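Local coordinates for Tll1590 protein (Thermosynechococcus elongatus, PDB 6LDQ), which belongs to the sucrose-phosphate synthases and carries a glycosyl transferase 4-like domain with a Rossmann-like alpha/beta fold of the GT-B clan, at residues D48-K53 / E95-Y100; I62-S65 / R69-R72; E88-F93 / Y113-W118. All blocks are in the same frame, centred on the assembly; numbering follows the deposited sequence.

Interaction 1 of 3, residues D48-K53 / E95-Y100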
ATOM      1  N   ASP A  48      -0.861  -5.772   9.126  1.00 17.21           N
ATOM      2  CA  ASP A  48      -2.189  -5.169   9.192  1.00 14.20           C
ATOM      3  C   ASP A  48      -2.492  -4.590   7.808  1.00 17.14           C
ATOM      4  O   ASP A  48      -1.769  -3.709   7.349  1.00 18.60           O
ATOM      5  CB  ASP A  48      -2.241  -4.055  10.247  1.00 11.77           C
ATOM      6  CG  ASP A  48      -2.235  -4.591  11.710  1.00 14.55           C
ATOM      7  OD1 ASP A  48      -2.647  -5.742  11.916  1.00 14.11           O
ATOM      8  OD2 ASP A  48      -1.834  -3.839  12.621  1.00 11.66           O
ATOM      9  N   MET A  49      -3.541  -5.090   7.155  1.00 14.77           N
ATOM     10  CA  MET A  49      -3.992  -4.598   5.858  1.00 18.72           C
ATOM     11  C   MET A  49      -5.245  -3.752   6.057  1.00 16.72           C
ATOM     12  O   MET A  49      -6.161  -4.170   6.770  1.00 17.44           O
ATOM     13  CB  MET A  49      -4.289  -5.767   4.912  1.00 18.15           C
ATOM     14  CG  MET A  49      -3.060  -6.561   4.459  1.00 18.04           C
ATOM     15  SD  MET A  49      -3.541  -8.177   3.814  1.00 28.20           S
ATOM     16  CE  MET A  49      -3.866  -8.984   5.380  1.00 18.43           C
ATOM     17  N   PHE A  50      -5.282  -2.569   5.442  1.00 17.39           N
ATOM     18  CA  PHE A  50      -6.390  -1.629   5.601  1.00 14.23           C
ATOM     19  C   PHE A  50      -7.081  -1.415   4.256  1.00 19.14           C
ATOM     20  O   PHE A  50      -6.415  -1.165   3.237  1.00 18.00           O
ATOM     21  CB  PHE A  50      -5.918  -0.274   6.160  1.00 15.29           C
ATOM     22  CG  PHE A  50      -5.282  -0.355   7.533  1.00 20.55           C
ATOM     23  CD1 PHE A  50      -3.966  -0.806   7.696  1.00 13.73           C
ATOM     24  CD2 PHE A  50      -6.000   0.019   8.663  1.00 19.02           C
ATOM     25  CE1 PHE A  50      -3.395  -0.879   8.977  1.00 17.16           C
ATOM     26  CE2 PHE A  50      -5.431  -0.055   9.939  1.00 19.28           C
ATOM     27  CZ  PHE A  50      -4.125  -0.506  10.090  1.00 18.48           C
ATOM     28  N   THR A  51      -8.405  -1.540   4.258  1.00 17.85           N
ATOM     29  CA  THR A  51      -9.243  -1.186   3.128  1.00 21.94           C
ATOM     30  C   THR A  51     -10.451  -0.440   3.686  1.00 20.28           C
ATOM     31  O   THR A  51     -10.634  -0.337   4.906  1.00 15.71           O
ATOM     32  CB  THR A  51      -9.628  -2.438   2.299  1.00 22.49           C
ATOM     33  OG1 THR A  51     -10.357  -2.046   1.115  1.00 16.79           O
ATOM     34  CG2 THR A  51     -10.452  -3.442   3.125  1.00 17.73           C
ATOM     35  N   ARG A  52     -11.252   0.140   2.793  1.00 19.73           N
ATOM     36  CA  ARG A  52     -12.425   0.866   3.237  1.00 19.61           C
ATOM     37  C   ARG A  52     -13.586  -0.089   3.492  1.00 20.03           C
ATOM     38  O   ARG A  52     -13.685  -1.165   2.890  1.00 21.89           O
ATOM     39  CB  ARG A  52     -12.842   1.933   2.205  1.00 16.65           C
ATOM     40  CG  ARG A  52     -13.322   1.363   0.864  1.00 18.72           C
ATOM     41  CD  ARG A  52     -13.643   2.513  -0.134  1.00 19.41           C
ATOM     42  NE  ARG A  52     -14.382   3.559   0.553  1.00 21.10           N
ATOM     43  CZ  ARG A  52     -15.704   3.680   0.496  1.00 22.16           C
ATOM     44  NH1 ARG A  52     -16.397   2.845  -0.262  1.00 22.46           N
ATOM     45  NH2 ARG A  52     -16.329   4.637   1.185  1.00 21.68           N
ATOM     46  N   LYS A  53     -14.465   0.316   4.405  1.00 19.30           N
ATOM     47  CA  LYS A  53     -15.748  -0.350   4.561  1.00 22.18           C
ATOM     48  C   LYS A  53     -16.661  -0.005   3.398  1.00 24.20           C
ATOM     49  O   LYS A  53     -16.685   1.136   2.931  1.00 22.38           O
ATOM     50  CB  LYS A  53     -16.422   0.084   5.852  1.00 25.78           C
ATOM     51  CG  LYS A  53     -15.975  -0.634   7.066  1.00 22.37           C
ATOM     52  CD  LYS A  53     -16.906  -0.294   8.204  1.00 21.74           C
ATOM     53  CE  LYS A  53     -16.592  -1.130   9.430  1.00 25.40           C
ATOM     54  NZ  LYS A  53     -17.297  -0.593  10.634  1.00 23.16           N
ATOM     55  N   GLU A  95      -7.481   9.917   8.115  1.00 21.87           N
ATOM     56  CA  GLU A  95      -7.807  10.130   9.528  1.00 21.52           C
ATOM     57  C   GLU A  95      -8.108   8.816  10.244  1.00 22.87           C
ATOM     58  O   GLU A  95      -7.685   8.612  11.392  1.00 22.15           O
ATOM     59  CB  GLU A  95      -9.016  11.081   9.656  1.00 21.83           C
ATOM     60  CG  GLU A  95      -9.913  10.779  10.886  1.00 28.72           C
ATOM     61  CD  GLU A  95     -11.113  11.722  11.031  1.00 30.20           C
ATOM     62  OE1 GLU A  95     -11.498  12.377  10.040  1.00 35.75           O
ATOM     63  OE2 GLU A  95     -11.677  11.797  12.142  1.00 39.90           O
ATOM     64  N   ALA A  96      -8.880   7.937   9.603  1.00 20.08           N
ATOM     65  CA  ALA A  96      -9.197   6.646  10.199  1.00 18.69           C
ATOM     66  C   ALA A  96      -7.944   5.803  10.393  1.00 22.09           C
ATOM     67  O   ALA A  96      -7.789   5.123  11.420  1.00 16.97           O
ATOM     68  CB  ALA A  96     -10.203   5.909   9.320  1.00 16.18           C
ATOM     69  N   PHE A  97      -7.042   5.825   9.403  1.00 19.92           N
ATOM     70  CA  PHE A  97      -5.803   5.062   9.505  1.00 21.45           C
ATOM     71  C   PHE A  97      -4.909   5.611  10.606  1.00 23.14           C
ATOM     72  O   PHE A  97      -4.235   4.840  11.313  1.00 19.38           O
ATOM     73  CB  PHE A  97      -5.055   5.066   8.166  1.00 15.85           C
ATOM     74  CG  PHE A  97      -3.718   4.353   8.218  1.00 18.96           C
ATOM     75  CD1 PHE A  97      -3.647   2.980   8.043  1.00 24.73           C
ATOM     76  CD2 PHE A  97      -2.540   5.048   8.474  1.00 15.85           C
ATOM     77  CE1 PHE A  97      -2.421   2.311   8.106  1.00 18.28           C
ATOM     78  CE2 PHE A  97      -1.308   4.374   8.545  1.00 16.96           C
ATOM     79  CZ  PHE A  97      -1.258   3.019   8.352  1.00 15.42           C
ATOM     80  N   LYS A  98      -4.891   6.941  10.769  1.00 18.29           N
ATOM     81  CA  LYS A  98      -4.012   7.559  11.755  1.00 20.76           C
ATOM     82  C   LYS A  98      -4.335   7.121  13.182  1.00 23.37           C
ATOM     83  O   LYS A  98      -3.445   7.173  14.037  1.00 22.55           O
ATOM     84  CB  LYS A  98      -4.067   9.081  11.636  1.00 24.78           C
ATOM     85  CG  LYS A  98      -3.178   9.630  10.518  1.00 25.64           C
ATOM     86  CD  LYS A  98      -3.330  11.134  10.353  1.00 28.61           C
ATOM     87  CE  LYS A  98      -2.499  11.910  11.368  1.00 26.99           C
ATOM     88  NZ  LYS A  98      -3.280  12.193  12.607  1.00 38.61           N
ATOM     89  N   ALA A  99      -5.563   6.658  13.452  1.00 18.79           N
ATOM     90  CA  ALA A  99      -5.850   6.086  14.768  1.00 20.95           C
ATOM     91  C   ALA A  99      -5.100   4.775  14.994  1.00 19.69           C
ATOM     92  O   ALA A  99      -4.704   4.483  16.129  1.00 21.60           O
ATOM     93  CB  ALA A  99      -7.352   5.854  14.950  1.00 18.55           C
ATOM     94  N   TYR A 100      -4.910   3.969  13.941  1.00 22.96           N
ATOM     95  CA  TYR A 100      -4.107   2.749  14.064  1.00 17.02           C
ATOM     96  C   TYR A 100      -2.616   3.050  14.060  1.00 21.84           C
ATOM     97  O   TYR A 100      -1.861   2.467  14.854  1.00 23.99           O
ATOM     98  CB  TYR A 100      -4.450   1.766  12.940  1.00 15.30           C
ATOM     99  CG  TYR A 100      -5.723   1.001  13.183  1.00 20.02           C
ATOM    100  CD1 TYR A 100      -6.969   1.534  12.821  1.00 22.05           C
ATOM    101  CD2 TYR A 100      -5.696  -0.250  13.781  1.00 18.91           C
ATOM    102  CE1 TYR A 100      -8.145   0.841  13.057  1.00 19.04           C
ATOM    103  CE2 TYR A 100      -6.872  -0.948  14.023  1.00 24.42           C
ATOM    104  CZ  TYR A 100      -8.088  -0.404  13.657  1.00 22.98           C
ATOM    105  OH  TYR A 100      -9.233  -1.128  13.901  1.00 27.33           O
TER
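F50, on strand 47-52, meets two aromatic side chains of helix 90-104, turning a ring face to F97 and its edge to Y100. F97 comes in edge first: its CE1 lies 3.4 Å from F50 CE1, over one face of the F50 ring and toward the rim. The two planes stand at 75° to each other, a T-shaped pair with ring centroids 4.7 Å apart. Toward Y100 the roles reverse. Here F50 offers its own edge, CE2 sitting above the Y100 face 3.4 Å from Y100 CG, while CZ of F50 reaches the Y100 CB methylene at 3.7 Å; these planes are at 73°. F97 gets there because its CG is anti to the backbone N (chi1 177°), which swings the ring toward F50. F97 also packs on A9 and I11 of strand 8-11, and Y100 on I71 of strand 68-73, which seats the helix against the central sheet of this Rossmann-like domain. With no hydrogen bond or charge pair between the two segments, cohesion comes from packing three rings together and from C-H edges meeting ring faces, so the orientation of the rings matters as much as their closeness.

Interaction 2 of 3, residues I62-S65 / R69-R72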
ATOM      1  N   ILE A  62     -10.896  -8.383  10.467  1.00 22.55           N
ATOM      2  CA  ILE A  62     -10.968  -9.789  10.092  1.00 22.82           C
ATOM      3  C   ILE A  62      -9.591 -10.388  10.311  1.00 24.14           C
ATOM      4  O   ILE A  62      -8.647 -10.075   9.575  1.00 28.41           O
ATOM      5  CB  ILE A  62     -11.426  -9.997   8.648  1.00 21.76           C
ATOM      6  CG1 ILE A  62     -12.823  -9.416   8.445  1.00 25.24           C
ATOM      7  CG2 ILE A  62     -11.429 -11.487   8.310  1.00 22.93           C
ATOM      8  CD1 ILE A  62     -13.428  -9.751   7.112  1.00 33.06           C
ATOM      9  N   GLU A  63      -9.477 -11.256  11.308  1.00 19.76           N
ATOM     10  CA  GLU A  63      -8.224 -11.935  11.596  1.00 23.60           C
ATOM     11  C   GLU A  63      -8.038 -13.120  10.650  1.00 25.92           C
ATOM     12  O   GLU A  63      -8.944 -13.943  10.469  1.00 26.93           O
ATOM     13  CB  GLU A  63      -8.201 -12.386  13.059  1.00 24.94           C
ATOM     14  CG  GLU A  63      -7.866 -11.248  14.030  1.00 18.24           C
ATOM     15  CD  GLU A  63      -8.216 -11.587  15.469  1.00 25.36           C
ATOM     16  OE1 GLU A  63      -7.874 -10.799  16.371  1.00 26.42           O
ATOM     17  OE2 GLU A  63      -8.852 -12.636  15.693  1.00 24.49           O
ATOM     18  N   HIS A  64      -6.872 -13.181  10.014  1.00 25.40           N
ATOM     19  CA  HIS A  64      -6.510 -14.317   9.182  1.00 27.09           C
ATOM     20  C   HIS A  64      -5.531 -15.253   9.865  1.00 25.42           C
ATOM     21  O   HIS A  64      -5.530 -16.450   9.566  1.00 34.72           O
ATOM     22  CB  HIS A  64      -5.923 -13.831   7.857  1.00 25.28           C
ATOM     23  CG  HIS A  64      -6.769 -12.805   7.169  1.00 23.38           C
ATOM     24  ND1 HIS A  64      -7.967 -13.113   6.562  1.00 25.58           N
ATOM     25  CD2 HIS A  64      -6.587 -11.476   6.990  1.00 22.68           C
ATOM     26  CE1 HIS A  64      -8.488 -12.018   6.037  1.00 23.80           C
ATOM     27  NE2 HIS A  64      -7.674 -11.009   6.290  1.00 20.66           N
ATOM     28  N   SER A  65      -4.722 -14.738  10.789  1.00 24.80           N
ATOM     29  CA  SER A  65      -3.738 -15.518  11.532  1.00 33.75           C
ATOM     30  C   SER A  65      -3.259 -14.673  12.708  1.00 29.50           C
ATOM     31  O   SER A  65      -3.549 -13.471  12.745  1.00 30.14           O
ATOM     32  CB  SER A  65      -2.589 -15.934  10.608  1.00 33.00           C
ATOM     33  OG  SER A  65      -3.072 -16.745   9.548  1.00 34.90           O
ATOM     34  N   ARG A  69      -4.128  -9.583   9.794  1.00 18.39           N
ATOM     35  CA  ARG A  69      -5.540  -9.225   9.815  1.00 16.39           C
ATOM     36  C   ARG A  69      -5.829  -8.163   8.759  1.00 15.58           C
ATOM     37  O   ARG A  69      -4.934  -7.439   8.318  1.00 16.02           O
ATOM     38  CB  ARG A  69      -5.967  -8.698  11.186  1.00 22.14           C
ATOM     39  CG  ARG A  69      -5.115  -7.569  11.695  1.00 24.30           C
ATOM     40  CD  ARG A  69      -5.336  -7.281  13.189  1.00 16.86           C
ATOM     41  NE  ARG A  69      -4.625  -6.067  13.577  1.00 18.38           N
ATOM     42  CZ  ARG A  69      -4.965  -5.266  14.581  1.00 21.24           C
ATOM     43  NH1 ARG A  69      -6.015  -5.548  15.344  1.00 21.71           N
ATOM     44  NH2 ARG A  69      -4.239  -4.188  14.829  1.00 22.91           N
ATOM     45  N   THR A  70      -7.099  -8.073   8.380  1.00 20.40           N
ATOM     46  CA  THR A  70      -7.620  -6.971   7.571  1.00 21.57           C
ATOM     47  C   THR A  70      -8.433  -6.057   8.478  1.00 21.20           C
ATOM     48  O   THR A  70      -9.239  -6.538   9.285  1.00 25.81           O
ATOM     49  CB  THR A  70      -8.496  -7.480   6.421  1.00 18.05           C
ATOM     50  OG1 THR A  70      -7.761  -8.422   5.646  1.00 19.69           O
ATOM     51  CG2 THR A  70      -8.958  -6.319   5.492  1.00 17.78           C
ATOM     52  N   ILE A  71      -8.210  -4.751   8.355  1.00 16.66           N
ATOM     53  CA  ILE A  71      -8.959  -3.737   9.088  1.00 17.99           C
ATOM     54  C   ILE A  71      -9.769  -2.923   8.079  1.00 17.17           C
ATOM     55  O   ILE A  71      -9.218  -2.418   7.088  1.00 17.04           O
ATOM     56  CB  ILE A  71      -8.010  -2.848   9.912  1.00 16.86           C
ATOM     57  CG1 ILE A  71      -7.490  -3.624  11.135  1.00 21.15           C
ATOM     58  CG2 ILE A  71      -8.713  -1.585  10.341  1.00 20.70           C
ATOM     59  CD1 ILE A  71      -6.111  -3.192  11.616  1.00 22.80           C
ATOM     60  N   ARG A  72     -11.078  -2.832   8.298  1.00 18.95           N
ATOM     61  CA  ARG A  72     -11.955  -2.087   7.397  1.00 20.14           C
ATOM     62  C   ARG A  72     -12.322  -0.766   8.055  1.00 20.20           C
ATOM     63  O   ARG A  72     -12.891  -0.742   9.156  1.00 21.11           O
ATOM     64  CB  ARG A  72     -13.196  -2.902   7.033  1.00 18.27           C
ATOM     65  CG  ARG A  72     -12.848  -4.169   6.279  1.00 22.77           C
ATOM     66  CD  ARG A  72     -14.040  -5.059   6.012  1.00 22.59           C
ATOM     67  NE  ARG A  72     -14.887  -4.526   4.954  1.00 32.20           N
ATOM     68  CZ  ARG A  72     -14.658  -4.691   3.657  1.00 32.02           C
ATOM     69  NH1 ARG A  72     -13.600  -5.380   3.256  1.00 30.41           N
ATOM     70  NH2 ARG A  72     -15.489  -4.158   2.763  1.00 29.22           N
TER
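H64 reaches over to T70 across the hairpin made by strands 61-63 and 68-73, and its imidazole can be followed outward atom by atom. CB and CG carry the ring back toward the opposite strand, CG lying anti to the carbonyl carbon (chi1 -50°). CD2 passes 3.8 Å from R69 CA and 3.7 Å from T70 N. At the tip, NE2 meets T70 OG1 at 2.7 Å in a nearly straight hydrogen bond (169°), either atom being a possible donor, with the hydroxyl at the ring's edge and in its plane. CE1, on the other flank of NE2, is 3.7 Å from the same OG1. Over one face of the imidazole lies I62 O, toward the rim.

Beside this bond in the hairpin is its antiparallel ladder, at the margin of the Rossmann-like sheet, where 61-63 is an outermost strand. I62 and T70 form a hydrogen-bonded pair: I62 N gives to T70 O at 2.7 Å, and T70 N returns to I62 O at 2.8 Å. E63 and R69 follow as a non-hydrogen-bonded pair. Next to it H64 and S65 both face C68, a classic beta bulge, as the chain turns a corner at H64.

The CB of R69 rests 3.4 Å from I62 O and 4.0 Å from E63 CA. Its extended chain then leads the guanidinium off to a salt bridge with D48 on the neighbouring strand 47-52, and one face of that group is covered by I71 CD1.

Interaction 3 of 3, residues E88-F93 / Y113-W118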
ATOM      1  N   GLU A  88     -12.171  11.523  -3.402  1.00 18.46           N
ATOM      2  CA  GLU A  88     -12.698  12.476  -2.429  1.00 20.37           C
ATOM      3  C   GLU A  88     -12.908  11.869  -1.042  1.00 20.61           C
ATOM      4  O   GLU A  88     -13.232  12.619  -0.112  1.00 19.89           O
ATOM      5  CB  GLU A  88     -14.016  13.087  -2.930  1.00 26.29           C
ATOM      6  CG  GLU A  88     -15.265  12.219  -2.741  1.00 20.80           C
ATOM      7  CD  GLU A  88     -16.488  12.783  -3.465  1.00 29.97           C
ATOM      8  OE1 GLU A  88     -16.431  13.947  -3.908  1.00 28.27           O
ATOM      9  OE2 GLU A  88     -17.505  12.064  -3.595  1.00 34.96           O
ATOM     10  N   THR A  89     -12.740  10.544  -0.887  1.00 16.21           N
ATOM     11  CA  THR A  89     -12.914   9.846   0.382  1.00 22.13           C
ATOM     12  C   THR A  89     -11.621   9.713   1.179  1.00 21.55           C
ATOM     13  O   THR A  89     -11.681   9.355   2.367  1.00 19.64           O
ATOM     14  CB  THR A  89     -13.486   8.431   0.159  1.00 22.31           C
ATOM     15  OG1 THR A  89     -12.451   7.551  -0.309  1.00 14.81           O
ATOM     16  CG2 THR A  89     -14.598   8.459  -0.873  1.00 23.24           C
ATOM     17  N   LEU A  90     -10.476  10.035   0.570  1.00 14.89           N
ATOM     18  CA  LEU A  90      -9.126   9.741   1.041  1.00 18.50           C
ATOM     19  C   LEU A  90      -8.726  10.533   2.289  1.00 19.77           C
ATOM     20  O   LEU A  90      -8.086   9.950   3.179  1.00 15.85           O
ATOM     21  CB  LEU A  90      -8.115   9.956  -0.096  1.00 19.79           C
ATOM     22  CG  LEU A  90      -8.348   9.034  -1.303  1.00 22.88           C
ATOM     23  CD1 LEU A  90      -7.130   8.970  -2.240  1.00 17.28           C
ATOM     24  CD2 LEU A  90      -8.731   7.614  -0.834  1.00 20.75           C
ATOM     25  N   PRO A  91      -9.075  11.826   2.417  1.00 16.56           N
ATOM     26  CA  PRO A  91      -8.823  12.509   3.697  1.00 16.86           C
ATOM     27  C   PRO A  91      -9.473  11.821   4.889  1.00 20.67           C
ATOM     28  O   PRO A  91      -8.912  11.855   5.993  1.00 19.83           O
ATOM     29  CB  PRO A  91      -9.416  13.911   3.475  1.00 24.14           C
ATOM     30  CG  PRO A  91      -9.279  14.138   2.015  1.00 20.48           C
ATOM     31  CD  PRO A  91      -9.502  12.786   1.373  1.00 18.42           C
ATOM     32  N   LYS A  92     -10.646  11.213   4.696  1.00 16.50           N
ATOM     33  CA  LYS A  92     -11.271  10.462   5.773  1.00 22.33           C
ATOM     34  C   LYS A  92     -10.532   9.152   6.014  1.00 17.69           C
ATOM     35  O   LYS A  92     -10.376   8.727   7.168  1.00 18.63           O
ATOM     36  CB  LYS A  92     -12.744  10.200   5.461  1.00 22.80           C
ATOM     37  CG  LYS A  92     -13.586  11.467   5.244  1.00 27.99           C
ATOM     38  CD  LYS A  92     -14.938  11.153   4.606  1.00 31.44           C
ATOM     39  CE  LYS A  92     -16.037  12.029   5.190  1.00 30.22           C
ATOM     40  NZ  LYS A  92     -17.339  11.887   4.459  1.00 36.79           N
ATOM     41  N   PHE A  93     -10.075   8.499   4.936  1.00 17.91           N
ATOM     42  CA  PHE A  93      -9.288   7.271   5.089  1.00 15.07           C
ATOM     43  C   PHE A  93      -7.987   7.548   5.820  1.00 16.86           C
ATOM     44  O   PHE A  93      -7.537   6.732   6.641  1.00 20.77           O
ATOM     45  CB  PHE A  93      -9.023   6.629   3.730  1.00 17.10           C
ATOM     46  CG  PHE A  93      -8.546   5.202   3.809  1.00 14.25           C
ATOM     47  CD1 PHE A  93      -7.228   4.918   4.117  1.00 16.84           C
ATOM     48  CD2 PHE A  93      -9.411   4.159   3.554  1.00 16.92           C
ATOM     49  CE1 PHE A  93      -6.783   3.602   4.194  1.00 14.03           C
ATOM     50  CE2 PHE A  93      -8.981   2.843   3.622  1.00 18.21           C
ATOM     51  CZ  PHE A  93      -7.666   2.565   3.936  1.00 16.10           C
ATOM     52  N   TYR A 113      -1.978   0.836  -5.553  1.00 14.49           N
ATOM     53  CA  TYR A 113      -2.658   1.726  -6.496  1.00 14.13           C
ATOM     54  C   TYR A 113      -2.542   3.197  -6.098  1.00 14.77           C
ATOM     55  O   TYR A 113      -2.435   3.536  -4.918  1.00 13.46           O
ATOM     56  CB  TYR A 113      -4.134   1.333  -6.658  1.00 14.26           C
ATOM     57  CG  TYR A 113      -4.804   1.961  -7.870  1.00 16.49           C
ATOM     58  CD1 TYR A 113      -4.246   1.846  -9.137  1.00 24.01           C
ATOM     59  CD2 TYR A 113      -6.006   2.649  -7.739  1.00 22.08           C
ATOM     60  CE1 TYR A 113      -4.861   2.408 -10.245  1.00 18.87           C
ATOM     61  CE2 TYR A 113      -6.625   3.220  -8.828  1.00 20.92           C
ATOM     62  CZ  TYR A 113      -6.051   3.094 -10.082  1.00 24.85           C
ATOM     63  OH  TYR A 113      -6.675   3.656 -11.169  1.00 21.64           O
ATOM     64  N   TRP A 114      -2.615   4.099  -7.090  1.00 17.84           N
ATOM     65  CA  TRP A 114      -2.269   5.494  -6.830  1.00 17.66           C
ATOM     66  C   TRP A 114      -3.128   6.117  -5.739  1.00 13.33           C
ATOM     67  O   TRP A 114      -2.647   6.995  -5.011  1.00 12.52           O
ATOM     68  CB  TRP A 114      -2.347   6.307  -8.137  1.00 15.40           C
ATOM     69  CG  TRP A 114      -3.717   6.608  -8.659  1.00 16.55           C
ATOM     70  CD1 TRP A 114      -4.420   5.885  -9.580  1.00 19.31           C
ATOM     71  CD2 TRP A 114      -4.527   7.755  -8.345  1.00 17.49           C
ATOM     72  NE1 TRP A 114      -5.636   6.503  -9.845  1.00 18.18           N
ATOM     73  CE2 TRP A 114      -5.722   7.644  -9.090  1.00 19.88           C
ATOM     74  CE3 TRP A 114      -4.361   8.853  -7.500  1.00 16.96           C
ATOM     75  CZ2 TRP A 114      -6.731   8.607  -9.029  1.00 21.13           C
ATOM     76  CZ3 TRP A 114      -5.370   9.799  -7.430  1.00 15.32           C
ATOM     77  CH2 TRP A 114      -6.540   9.666  -8.185  1.00 22.42           C
ATOM     78  N   LEU A 115      -4.381   5.661  -5.588  1.00 15.28           N
ATOM     79  CA  LEU A 115      -5.295   6.228  -4.589  1.00 18.68           C
ATOM     80  C   LEU A 115      -4.791   5.975  -3.166  1.00 18.51           C
ATOM     81  O   LEU A 115      -4.714   6.891  -2.343  1.00 19.98           O
ATOM     82  CB  LEU A 115      -6.701   5.633  -4.762  1.00 14.20           C
ATOM     83  CG  LEU A 115      -7.520   6.040  -5.997  1.00 15.81           C
ATOM     84  CD1 LEU A 115      -8.597   5.016  -6.262  1.00 16.93           C
ATOM     85  CD2 LEU A 115      -8.139   7.425  -5.801  1.00 18.31           C
ATOM     86  N   SER A 116      -4.478   4.730  -2.853  1.00 14.02           N
ATOM     87  CA  SER A 116      -3.813   4.446  -1.581  1.00 15.04           C
ATOM     88  C   SER A 116      -2.491   5.203  -1.478  1.00 14.40           C
ATOM     89  O   SER A 116      -2.085   5.605  -0.384  1.00 14.34           O
ATOM     90  CB  SER A 116      -3.582   2.948  -1.449  1.00 15.52           C
ATOM     91  OG  SER A 116      -4.769   2.224  -1.746  1.00 17.38           O
ATOM     92  N   GLY A 117      -1.831   5.455  -2.616  1.00 13.29           N
ATOM     93  CA  GLY A 117      -0.553   6.146  -2.583  1.00 12.03           C
ATOM     94  C   GLY A 117      -0.644   7.586  -2.140  1.00 14.68           C
ATOM     95  O   GLY A 117       0.261   8.094  -1.476  1.00 14.17           O
ATOM     96  N   TRP A 118      -1.713   8.282  -2.549  1.00 18.37           N
ATOM     97  CA  TRP A 118      -2.037   9.575  -1.960  1.00 16.95           C
ATOM     98  C   TRP A 118      -2.057   9.484  -0.431  1.00 14.87           C
ATOM     99  O   TRP A 118      -1.503  10.336   0.276  1.00 14.55           O
ATOM    100  CB  TRP A 118      -3.396  10.035  -2.493  1.00 12.19           C
ATOM    101  CG  TRP A 118      -3.664  11.477  -2.246  1.00 19.56           C
ATOM    102  CD1 TRP A 118      -3.292  12.533  -3.039  1.00 20.31           C
ATOM    103  CD2 TRP A 118      -4.331  12.035  -1.117  1.00 17.52           C
ATOM    104  NE1 TRP A 118      -3.710  13.713  -2.467  1.00 21.52           N
ATOM    105  CE2 TRP A 118      -4.342  13.433  -1.284  1.00 17.61           C
ATOM    106  CE3 TRP A 118      -4.911  11.484   0.033  1.00 17.73           C
ATOM    107  CZ2 TRP A 118      -4.930  14.296  -0.352  1.00 21.60           C
ATOM    108  CZ3 TRP A 118      -5.503  12.343   0.960  1.00 24.39           C
ATOM    109  CH2 TRP A 118      -5.515  13.737   0.754  1.00 21.55           C
TER
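L90 carries most of the apolar packing here, projecting from the N-terminal part of helix 90-104 toward L115 and W118 on helix 113-126. Its CB lies 3.6 Å from W118 CE3 and 3.7 Å from W118 CZ3, so here the benzo part of the indole meets L90 CB, and the side chains cross at a slant. Farther out, L90 CD1 rests against W118 CB at 3.9 Å and, roughly at right angles to that, meets L115 CD2 at 4.0 Å. The one branch methyl is thus shared between two residues of the second helix, while CB keeps to the indole. P91 adds a smaller apolar contact beside it: CG of its ring is 4.0 Å from W118 CH2, with the proline and the tryptophan crossing at about a right angle.

W118 reaches this place with CG anti to its backbone N (chi1 -165°), which extends the indole toward L90 and P91. The two helices are successive in the chain, joined through strand 108-112 of the central sheet, in the alternating strand and helix order of a Rossmann-like domain.

Contact with the backbone is of another kind. L90 CD1 sits 3.2 Å from L115 O, a methyl close against a carbonyl oxygen, and CZ3 of W118 is 3.9 Å from P91 N. No hydrogen bond joins the segments; backbone bonds such as W118 N to W114 O and F93 N to T89 O hold each segment internally. Aromatic partners lie beyond the pair: W118 makes edge-to-face contacts with F87 and W121 and also touches V159 of helix 153-166.

How the interactions relate
After strand 8-11 and helix 32-42, the chain runs through strand 47-52, which interaction 1 later joins to helix 90-104. Before that loop closes, the hairpin of interaction 2 opens and shuts within it, only three residues separating its segments. Interaction 3 starts on the early part of the same helix, before interaction 1 has closed, and ends on helix 113-126, so these two cross. Interactions 1 and 2 meet on the neighbouring strands 47-52 and 68-73, where the backbones of M49 and I71 pair; interactions 1 and 3 meet where F93 packs on T51 and R52. Interactions 2 and 3 do not touch. Together they tie the hairpin margin of the sheet to two successive helices.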